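Local atomic coordinates of leucine aminopeptidase (Fimbriiglobus ruber, PDB entry 7D1B), a protein that probably acts as a zinc-dependent glutaminyl cyclase of the M28 peptidase family, converting N-terminal glutamine of peptides into pyroglutamate. Residues S129-R134 / F150-G156; F184-I190 / D202-S208. One frame throughout, in Å; residues are numbered along the deposited sequence.

Contact 1 (S129-R134 / F150-G156); sequences SHYDTR and FASANDG. With ZN (zinc ion), chain B.
H130 meets D155 through NE2, which lies 2.7 Å from D155 OD1 in a fairly straight hydrogen bond (162° at the proton). The acceptor sits close to the imidazole plane, but OD1 is reached on its anti side and out of the carboxylate plane, and the ring and carboxylate planes are 72° apart. D155 has CG anti to its backbone N (chi1 -176°), which brings the carboxylate between histidine and metal, OD1 against H130 and OD2 on the zinc ion at 2.0 Å. H130 ND1 donates in turn to D132 OD1 (2.8 Å), arriving from above that carboxylate, and bonds at both nitrogens fix the rotation of the ring. G156 CA packs over one ring face, 3.5 Å from H130 CD2, where any CB on G156 would collide with NE2. With an alanine in place of H130, D155 OD1 would probably lose its donor and the zinc-bound carboxylate would be freer to turn.

Further along, T133 CG2 rests on S152 CB at 3.7 Å, and S152 OG grips D155 O in the carbonyl plane at 2.7 Å. A water joins S152 OG to R134 N, while F150 turns its ring edge to R134 O. E188, H309 and a water complete the zinc site. H130 and D132 form a His-X-Asp sequence at the end of strand 123-130; here H130 stands behind the ligand D155 in a single-zinc site, consistent with the glutaminyl cyclase branch of M28.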
ATOM      1  N   SER A 129      -2.022   0.273  -1.007  1.00 10.80           N
ATOM      2  CA  SER A 129      -0.830  -0.473  -1.394  1.00 10.90           C
ATOM      3  C   SER A 129      -1.063  -0.903  -2.829  1.00 11.07           C
ATOM      4  O   SER A 129      -2.207  -1.109  -3.219  1.00 11.63           O
ATOM      5  CB  SER A 129      -0.707  -1.727  -0.521  1.00 11.92           C
ATOM      6  OG  SER A 129       0.418  -2.504  -0.866  1.00 12.62           O
ATOM      7  N   HIS A 130       0.013  -1.096  -3.599  1.00 10.85           N
ATOM      8  CA  HIS A 130      -0.179  -1.838  -4.844  1.00 11.16           C
ATOM      9  C   HIS A 130      -0.235  -3.329  -4.531  1.00 10.56           C
ATOM     10  O   HIS A 130       0.150  -3.768  -3.441  1.00 11.52           O
ATOM     11  CB  HIS A 130       0.851  -1.472  -5.929  1.00 11.27           C
ATOM     12  CG  HIS A 130       2.167  -2.197  -5.845  1.00 11.39           C
ATOM     13  ND1 HIS A 130       2.545  -3.146  -6.774  1.00 12.39           N
ATOM     14  CD2 HIS A 130       3.225  -2.048  -5.013  1.00 12.38           C
ATOM     15  CE1 HIS A 130       3.768  -3.568  -6.498  1.00 13.07           C
ATOM     16  NE2 HIS A 130       4.203  -2.920  -5.433  1.00 12.55           N
ATOM     17  N   TYR A 131      -0.747  -4.117  -5.479  1.00 11.31           N
ATOM     18  CA  TYR A 131      -0.762  -5.557  -5.279  1.00 11.59           C
ATOM     19  C   TYR A 131      -0.417  -6.344  -6.538  1.00 11.66           C
ATOM     20  O   TYR A 131      -0.354  -7.573  -6.470  1.00 12.60           O
ATOM     21  CB  TYR A 131      -2.049  -6.069  -4.601  1.00 12.35           C
ATOM     22  CG  TYR A 131      -3.330  -6.131  -5.420  1.00 11.62           C
ATOM     23  CD1 TYR A 131      -3.623  -5.229  -6.444  1.00 13.57           C
ATOM     24  CD2 TYR A 131      -4.278  -7.082  -5.114  1.00 12.76           C
ATOM     25  CE1 TYR A 131      -4.831  -5.311  -7.155  1.00 12.90           C
ATOM     26  CE2 TYR A 131      -5.473  -7.171  -5.811  1.00 14.80           C
ATOM     27  CZ  TYR A 131      -5.747  -6.288  -6.831  1.00 13.15           C
ATOM     28  OH  TYR A 131      -6.946  -6.412  -7.497  1.00 14.68           O
ATOM     29  N   ASP A 132      -0.171  -5.690  -7.672  1.00 11.94           N
ATOM     30  CA  ASP A 132       0.476  -6.384  -8.776  1.00 12.18           C
ATOM     31  C   ASP A 132       1.943  -6.600  -8.431  1.00 12.19           C
ATOM     32  O   ASP A 132       2.527  -5.861  -7.643  1.00 14.81           O
ATOM     33  CB  ASP A 132       0.337  -5.587 -10.074  1.00 12.84           C
ATOM     34  CG  ASP A 132       1.091  -4.264 -10.032  1.00 12.31           C
ATOM     35  OD1 ASP A 132       0.906  -3.474  -9.064  1.00 12.83           O
ATOM     36  OD2 ASP A 132       1.851  -3.987 -10.988  1.00 12.85           O
ATOM     37  N   THR A 133       2.550  -7.622  -9.014  1.00 12.28           N
ATOM     38  CA  THR A 133       3.979  -7.832  -8.826  1.00 12.85           C
ATOM     39  C   THR A 133       4.710  -7.543 -10.127  1.00 12.09           C
ATOM     40  O   THR A 133       4.215  -7.841 -11.223  1.00 12.91           O
ATOM     41  CB  THR A 133       4.318  -9.221  -8.270  1.00 13.66           C
ATOM     42  OG1 THR A 133       3.877 -10.254  -9.168  1.00 13.98           O
ATOM     43  CG2 THR A 133       3.675  -9.427  -6.895  1.00 14.85           C
ATOM     44  N   ARG A 134       5.891  -6.964 -10.003  1.00 12.97           N
ATOM     45  CA  ARG A 134       6.673  -6.598 -11.173  1.00 13.35           C
ATOM     46  C   ARG A 134       7.024  -7.854 -11.971  1.00 13.46           C
ATOM     47  O   ARG A 134       7.334  -8.894 -11.384  1.00 14.01           O
ATOM     48  CB  ARG A 134       7.958  -5.928 -10.708  1.00 13.94           C
ATOM     49  CG  ARG A 134       8.664  -5.134 -11.779  1.00 14.17           C
ATOM     50  CD  ARG A 134       9.921  -4.482 -11.205  1.00 14.90           C
ATOM     51  NE  ARG A 134      10.647  -3.756 -12.231  1.00 15.05           N
ATOM     52  CZ  ARG A 134      10.563  -2.452 -12.474  1.00 14.49           C
ATOM     53  NH1 ARG A 134      11.259  -1.937 -13.487  1.00 15.96           N
ATOM     54  NH2 ARG A 134       9.774  -1.669 -11.747  1.00 15.71           N
ATOM     55  N   PHE A 150       9.479 -13.534  -9.560  1.00 16.59           N
ATOM     56  CA  PHE A 150       9.813 -12.492  -8.594  1.00 15.40           C
ATOM     57  C   PHE A 150       8.685 -12.409  -7.560  1.00 15.10           C
ATOM     58  O   PHE A 150       7.551 -12.033  -7.895  1.00 15.99           O
ATOM     59  CB  PHE A 150      10.026 -11.165  -9.326  1.00 15.90           C
ATOM     60  CG  PHE A 150      10.185  -9.979  -8.412  1.00 14.03           C
ATOM     61  CD1 PHE A 150      11.139  -9.964  -7.395  1.00 15.33           C
ATOM     62  CD2 PHE A 150       9.373  -8.873  -8.570  1.00 14.51           C
ATOM     63  CE1 PHE A 150      11.270  -8.853  -6.545  1.00 15.18           C
ATOM     64  CE2 PHE A 150       9.508  -7.754  -7.735  1.00 15.27           C
ATOM     65  CZ  PHE A 150      10.452  -7.756  -6.708  1.00 14.56           C
ATOM     66  N   ALA A 151       8.997 -12.752  -6.300  1.00 15.40           N
ATOM     67  CA  ALA A 151       7.977 -12.861  -5.260  1.00 15.47           C
ATOM     68  C   ALA A 151       7.551 -11.513  -4.705  1.00 13.65           C
ATOM     69  O   ALA A 151       6.437 -11.399  -4.180  1.00 14.48           O
ATOM     70  CB  ALA A 151       8.507 -13.708  -4.103  1.00 17.91           C
ATOM     71  N   SER A 152       8.416 -10.507  -4.751  1.00 13.10           N
ATOM     72  CA  SER A 152       8.008  -9.148  -4.378  1.00 13.26           C
ATOM     73  C   SER A 152       7.436  -9.076  -2.952  1.00 12.32           C
ATOM     74  O   SER A 152       6.457  -8.384  -2.712  1.00 12.59           O
ATOM     75  CB  SER A 152       6.993  -8.617  -5.402  1.00 13.68           C
ATOM     76  OG  SER A 152       6.863  -7.219  -5.349  1.00 13.45           O
ATOM     77  N   ALA A 153       8.047  -9.781  -1.991  1.00 12.53           N
ATOM     78  CA  ALA A 153       7.411  -9.922  -0.676  1.00 12.82           C
ATOM     79  C   ALA A 153       7.201  -8.583   0.027  1.00 12.03           C
ATOM     80  O   ALA A 153       6.153  -8.365   0.641  1.00 12.79           O
ATOM     81  CB  ALA A 153       8.235 -10.831   0.221  1.00 14.02           C
ATOM     82  N   ASN A 154       8.192  -7.697  -0.012  1.00 11.97           N
ATOM     83  CA  ASN A 154       8.121  -6.415   0.681  1.00 12.09           C
ATOM     84  C   ASN A 154       7.593  -5.299  -0.213  1.00 11.93           C
ATOM     85  O   ASN A 154       7.679  -4.130   0.154  1.00 14.43           O
ATOM     86  CB  ASN A 154       9.510  -6.048   1.206  1.00 13.05           C
ATOM     87  CG  ASN A 154       9.487  -4.947   2.264  1.00 11.78           C
ATOM     88  OD1 ASN A 154       8.548  -4.839   3.069  1.00 12.50           O
ATOM     89  ND2 ASN A 154      10.539  -4.135   2.281  1.00 13.01           N
ATOM     90  N   ASP A 155       7.063  -5.631  -1.382  1.00 12.74           N
ATOM     91  CA  ASP A 155       6.805  -4.647  -2.424  1.00 12.11           C
ATOM     92  C   ASP A 155       5.390  -4.915  -2.919  1.00 11.89           C
ATOM     93  O   ASP A 155       5.156  -5.790  -3.762  1.00 12.29           O
ATOM     94  CB  ASP A 155       7.893  -4.825  -3.471  1.00 13.45           C
ATOM     95  CG  ASP A 155       7.839  -3.807  -4.587  1.00 12.75           C
ATOM     96  OD1 ASP A 155       6.848  -3.058  -4.719  1.00 13.28           O
ATOM     97  OD2 ASP A 155       8.826  -3.771  -5.390  1.00 15.30           O
ATOM     98  N   GLY A 156       4.429  -4.194  -2.349  1.00 12.09           N
ATOM     99  CA  GLY A 156       3.013  -4.459  -2.553  1.00 12.51           C
ATOM    100  C   GLY A 156       2.491  -5.566  -1.661  1.00 12.07           C
ATOM    101  O   GLY A 156       1.556  -5.356  -0.885  1.00 12.56           O
TER
HETATM  102 ZN    ZN B 801       8.658  -2.554  -6.920  1.00 16.73          ZN
HETATM  103  O   HOH W   1       2.526  -6.718  -4.979  1.00 21.41           O
HETATM  104  O   HOH W   2       6.314 -11.079 -10.174  1.00 14.98           O
HETATM  105  O   HOH W   3       6.284  -5.651  -7.509  1.00 13.64           O
HETATM  106  O   HOH W   4       8.987  -0.671  -6.033  1.00 14.76           O

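Contact 2 (F184-I190 / D202-S208); sequences FDGEEYI and DKYFFGS. With ZN (zinc ion), chain B.
I190 turns CG1 anti to its carbonyl carbon (chi1 -53°), and with chi2 also near -60° CD1 comes over a face of Y204, 3.9 Å from the ring centroid, in a CH-pi contact displaced toward the rim. E188 instead places CG between its backbone N and carbonyl carbon (chi1 58°) and then runs extended, carrying OE2 to the zinc ion at 1.9 Å while CB stays against Y204 CE2 at 3.8 Å. The Y204 ring is thus held by both residues, and its OH bonds to R134, which also forms a salt bridge with E188 OE1; a zinc ligand and the tyrosine packed on it share one arginine.

E187 bends at chi2 and lies alongside F205, pointing the same way, with OE2 3.4 Å from F205 CE1. Within 202-208, Y204 CB sits over the centre of the F205 ring. Backbone bonds tie the segments together: F205 N donates to E187 O at 3.0 Å, and F206 N to G186 O at 3.0 Å. A water ties G186 O to K203 O and to Y189 N.

At the far end S208 CB stands over the centre of the F184 ring, 3.7 Å from the centroid and only 2° off the normal. The two segments come so near here that a CB on G207 would clash with D185 O. F205 is the N-cap of helix 206-218, and E187 and E188 make the adjacent glutamate pair familiar from M28 metallopeptidases; the arrangement packs the loop after strand 178-184, with its metal-binding glutamate, onto the start of that helix.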
ATOM      1  N   PHE A 184      -4.109  -1.146  -5.368  1.00 11.11           N
ATOM      2  CA  PHE A 184      -3.922  -0.674  -6.737  1.00 11.18           C
ATOM      3  C   PHE A 184      -3.298  -1.756  -7.605  1.00 11.15           C
ATOM      4  O   PHE A 184      -2.223  -2.284  -7.289  1.00 11.62           O
ATOM      5  CB  PHE A 184      -2.989   0.530  -6.775  1.00 12.04           C
ATOM      6  CG  PHE A 184      -3.468   1.715  -5.977  1.00 11.39           C
ATOM      7  CD1 PHE A 184      -4.710   2.309  -6.217  1.00 12.24           C
ATOM      8  CD2 PHE A 184      -2.657   2.257  -4.984  1.00 12.41           C
ATOM      9  CE1 PHE A 184      -5.119   3.417  -5.480  1.00 12.48           C
ATOM     10  CE2 PHE A 184      -3.063   3.365  -4.258  1.00 12.89           C
ATOM     11  CZ  PHE A 184      -4.291   3.937  -4.502  1.00 12.66           C
ATOM     12  N   ASP A 185      -3.950  -2.054  -8.726  1.00 11.44           N
ATOM     13  CA  ASP A 185      -3.321  -2.865  -9.752  1.00 11.32           C
ATOM     14  C   ASP A 185      -2.349  -2.005 -10.568  1.00 11.98           C
ATOM     15  O   ASP A 185      -2.366  -0.769 -10.515  1.00 12.36           O
ATOM     16  CB  ASP A 185      -4.407  -3.436 -10.665  1.00 12.47           C
ATOM     17  CG  ASP A 185      -4.016  -4.754 -11.347  1.00 12.29           C
ATOM     18  OD1 ASP A 185      -2.816  -5.135 -11.387  1.00 12.58           O
ATOM     19  OD2 ASP A 185      -4.954  -5.425 -11.847  1.00 13.31           O
ATOM     20  N   GLY A 186      -1.499  -2.677 -11.331  1.00 12.10           N
ATOM     21  CA  GLY A 186      -0.757  -2.017 -12.388  1.00 12.61           C
ATOM     22  C   GLY A 186       0.159  -0.909 -11.924  1.00 12.12           C
ATOM     23  O   GLY A 186       0.416   0.037 -12.681  1.00 12.28           O
ATOM     24  N   GLU A 187       0.697  -1.004 -10.702  1.00 11.85           N
ATOM     25  CA  GLU A 187       1.702  -0.021 -10.317  1.00 12.13           C
ATOM     26  C   GLU A 187       2.969  -0.189 -11.139  1.00 11.74           C
ATOM     27  O   GLU A 187       3.588   0.800 -11.533  1.00 12.68           O
ATOM     28  CB  GLU A 187       2.042  -0.100  -8.834  1.00 13.05           C
ATOM     29  CG  GLU A 187       2.953   1.047  -8.396  1.00 14.76           C
ATOM     30  CD  GLU A 187       4.293   0.604  -7.970  1.00 18.10           C
ATOM     31  OE1 GLU A 187       4.451  -0.546  -7.516  1.00 20.34           O
ATOM     32  OE2 GLU A 187       5.210   1.434  -8.097  1.00 23.25           O
ATOM     33  N   GLU A 188       3.389  -1.429 -11.379  1.00 12.29           N
ATOM     34  CA  GLU A 188       4.663  -1.663 -12.044  1.00 12.27           C
ATOM     35  C   GLU A 188       4.589  -2.918 -12.914  1.00 12.61           C
ATOM     36  O   GLU A 188       5.369  -3.871 -12.777  1.00 13.00           O
ATOM     37  CB  GLU A 188       5.837  -1.627 -11.067  1.00 13.96           C
ATOM     38  CG  GLU A 188       5.786  -2.606  -9.928  1.00 15.17           C
ATOM     39  CD  GLU A 188       7.012  -2.447  -9.040  1.00 15.95           C
ATOM     40  OE1 GLU A 188       7.990  -1.754  -9.465  1.00 18.31           O
ATOM     41  OE2 GLU A 188       7.023  -2.977  -7.896  1.00 16.25           O
ATOM     42  N   TYR A 189       3.671  -2.867 -13.881  1.00 12.39           N
ATOM     43  CA  TYR A 189       3.541  -3.883 -14.919  1.00 12.82           C
ATOM     44  C   TYR A 189       4.602  -3.614 -15.987  1.00 12.86           C
ATOM     45  O   TYR A 189       4.312  -3.257 -17.133  1.00 12.92           O
ATOM     46  CB  TYR A 189       2.118  -3.837 -15.462  1.00 13.03           C
ATOM     47  CG  TYR A 189       1.813  -4.822 -16.562  1.00 12.94           C
ATOM     48  CD1 TYR A 189       1.973  -6.184 -16.370  1.00 13.95           C
ATOM     49  CD2 TYR A 189       1.347  -4.382 -17.796  1.00 14.16           C
ATOM     50  CE1 TYR A 189       1.692  -7.092 -17.389  1.00 14.71           C
ATOM     51  CE2 TYR A 189       1.051  -5.279 -18.814  1.00 15.34           C
ATOM     52  CZ  TYR A 189       1.222  -6.642 -18.599  1.00 14.69           C
ATOM     53  OH  TYR A 189       0.932  -7.571 -19.576  1.00 16.42           O
ATOM     54  N   ILE A 190       5.861  -3.746 -15.581  1.00 12.85           N
ATOM     55  CA  ILE A 190       6.988  -3.287 -16.388  1.00 13.30           C
ATOM     56  C   ILE A 190       7.541  -4.474 -17.166  1.00 13.63           C
ATOM     57  O   ILE A 190       8.279  -5.310 -16.626  1.00 14.78           O
ATOM     58  CB  ILE A 190       8.068  -2.617 -15.537  1.00 13.16           C
ATOM     59  CG1 ILE A 190       7.482  -1.496 -14.672  1.00 13.64           C
ATOM     60  CG2 ILE A 190       9.209  -2.114 -16.443  1.00 15.18           C
ATOM     61  CD1 ILE A 190       6.667  -0.424 -15.416  1.00 14.13           C
ATOM     62  N   ASP A 202       8.475   1.179 -19.813  1.00 14.04           N
ATOM     63  CA  ASP A 202       7.054   1.075 -19.514  1.00 12.86           C
ATOM     64  C   ASP A 202       6.559   2.033 -18.430  1.00 12.76           C
ATOM     65  O   ASP A 202       7.326   2.567 -17.615  1.00 13.95           O
ATOM     66  CB  ASP A 202       6.683  -0.377 -19.261  1.00 13.43           C
ATOM     67  CG  ASP A 202       6.541  -1.180 -20.535  1.00 13.25           C
ATOM     68  OD1 ASP A 202       6.356  -0.568 -21.617  1.00 14.43           O
ATOM     69  OD2 ASP A 202       6.619  -2.426 -20.454  1.00 13.77           O
ATOM     70  N   LYS A 203       5.236   2.223 -18.422  1.00 12.92           N
ATOM     71  CA  LYS A 203       4.541   3.177 -17.567  1.00 12.89           C
ATOM     72  C   LYS A 203       4.155   2.572 -16.223  1.00 11.96           C
ATOM     73  O   LYS A 203       3.736   1.415 -16.146  1.00 12.27           O
ATOM     74  CB  LYS A 203       3.271   3.624 -18.302  1.00 13.46           C
ATOM     75  CG  LYS A 203       2.404   4.581 -17.512  1.00 14.93           C
ATOM     76  CD  LYS A 203       1.264   5.163 -18.350  1.00 17.10           C
ATOM     77  CE  LYS A 203       0.159   5.764 -17.458  1.00 19.32           C
ATOM     78  NZ  LYS A 203       0.667   6.822 -16.529  1.00 24.54           N
ATOM     79  N   TYR A 204       4.237   3.395 -15.182  1.00 12.66           N
ATOM     80  CA  TYR A 204       3.862   3.062 -13.811  1.00 12.58           C
ATOM     81  C   TYR A 204       2.499   3.657 -13.461  1.00 12.75           C
ATOM     82  O   TYR A 204       2.019   4.600 -14.099  1.00 13.85           O
ATOM     83  CB  TYR A 204       4.904   3.644 -12.847  1.00 13.30           C
ATOM     84  CG  TYR A 204       6.234   2.956 -12.854  1.00 13.10           C
ATOM     85  CD1 TYR A 204       7.132   3.116 -13.902  1.00 14.89           C
ATOM     86  CD2 TYR A 204       6.624   2.184 -11.760  1.00 14.87           C
ATOM     87  CE1 TYR A 204       8.381   2.489 -13.876  1.00 15.28           C
ATOM     88  CE2 TYR A 204       7.849   1.556 -11.724  1.00 16.34           C
ATOM     89  CZ  TYR A 204       8.730   1.718 -12.773  1.00 15.64           C
ATOM     90  OH  TYR A 204       9.947   1.080 -12.686  1.00 17.34           O
ATOM     91  N   PHE A 205       1.894   3.108 -12.404  1.00 12.49           N
ATOM     92  CA  PHE A 205       0.814   3.773 -11.668  1.00 12.56           C
ATOM     93  C   PHE A 205      -0.551   3.737 -12.351  1.00 12.13           C
ATOM     94  O   PHE A 205      -1.382   4.622 -12.107  1.00 13.28           O
ATOM     95  CB  PHE A 205       1.161   5.219 -11.243  1.00 13.04           C
ATOM     96  CG  PHE A 205       2.534   5.348 -10.663  1.00 12.73           C
ATOM     97  CD1 PHE A 205       2.962   4.483  -9.652  1.00 13.72           C
ATOM     98  CD2 PHE A 205       3.420   6.301 -11.145  1.00 13.66           C
ATOM     99  CE1 PHE A 205       4.245   4.567  -9.150  1.00 13.95           C
ATOM    100  CE2 PHE A 205       4.714   6.403 -10.638  1.00 14.15           C
ATOM    101  CZ  PHE A 205       5.130   5.532  -9.655  1.00 14.70           C
ATOM    102  N   PHE A 206      -0.853   2.699 -13.135  1.00 12.29           N
ATOM    103  CA  PHE A 206      -2.168   2.654 -13.776  1.00 13.45           C
ATOM    104  C   PHE A 206      -3.302   2.646 -12.760  1.00 12.68           C
ATOM    105  O   PHE A 206      -4.312   3.336 -12.940  1.00 13.15           O
ATOM    106  CB  PHE A 206      -2.287   1.426 -14.665  1.00 13.22           C
ATOM    107  CG  PHE A 206      -1.506   1.505 -15.945  1.00 13.52           C
ATOM    108  CD1 PHE A 206      -1.872   2.401 -16.947  1.00 15.13           C
ATOM    109  CD2 PHE A 206      -0.445   0.636 -16.177  1.00 14.34           C
ATOM    110  CE1 PHE A 206      -1.171   2.441 -18.162  1.00 16.18           C
ATOM    111  CE2 PHE A 206       0.241   0.670 -17.384  1.00 16.66           C
ATOM    112  CZ  PHE A 206      -0.126   1.566 -18.364  1.00 16.74           C
ATOM    113  N   GLY A 207      -3.169   1.846 -11.698  1.00 12.31           N
ATOM    114  CA  GLY A 207      -4.258   1.695 -10.741  1.00 12.85           C
ATOM    115  C   GLY A 207      -4.509   2.934  -9.905  1.00 12.08           C
ATOM    116  O   GLY A 207      -5.657   3.347  -9.723  1.00 12.50           O
ATOM    117  N   SER A 208      -3.440   3.552  -9.375  1.00 11.96           N
ATOM    118  CA  SER A 208      -3.662   4.756  -8.588  1.00 11.87           C
ATOM    119  C   SER A 208      -4.170   5.906  -9.452  1.00 11.94           C
ATOM    120  O   SER A 208      -5.015   6.689  -9.007  1.00 12.71           O
ATOM    121  CB  SER A 208      -2.419   5.130  -7.781  1.00 12.31           C
ATOM    122  OG  SER A 208      -1.272   5.308  -8.604  1.00 12.26           O
TER
HETATM  123 ZN    ZN B 801       8.658  -2.554  -6.920  1.00 16.73          ZN
HETATM  124  O   HOH W   5      -1.049   1.749  -9.595  1.00 12.34           O
HETATM  125  O   HOH W   6       2.434  -0.450 -14.590  1.00 12.86           O
HETATM  126  O   HOH W   4       8.987  -0.671  -6.033  1.00 14.76           O

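Both contacts are buried, and they stand side by side because strands 123-130 and 178-184 are parallel neighbours in the mixed sheet: S129 O and F184 N, 2.9 Å apart, probably share a hydrogen bond. Each begins at the end of its strand and supplies one carboxylate to the same zinc ion. Their chemistry differs. Contact 1 is mainly polar, with a histidine hydrogen-bonded to two carboxylates and bridging waters over 349 Å² of buried surface, whereas contact 2 buries 591 Å² through aromatic packing and backbone bonds, and its Y204 to F206 edge is partly exposed. E187 OE1 lies 3.2 Å from H130 CD2, so the two contacts also pack directly against each other.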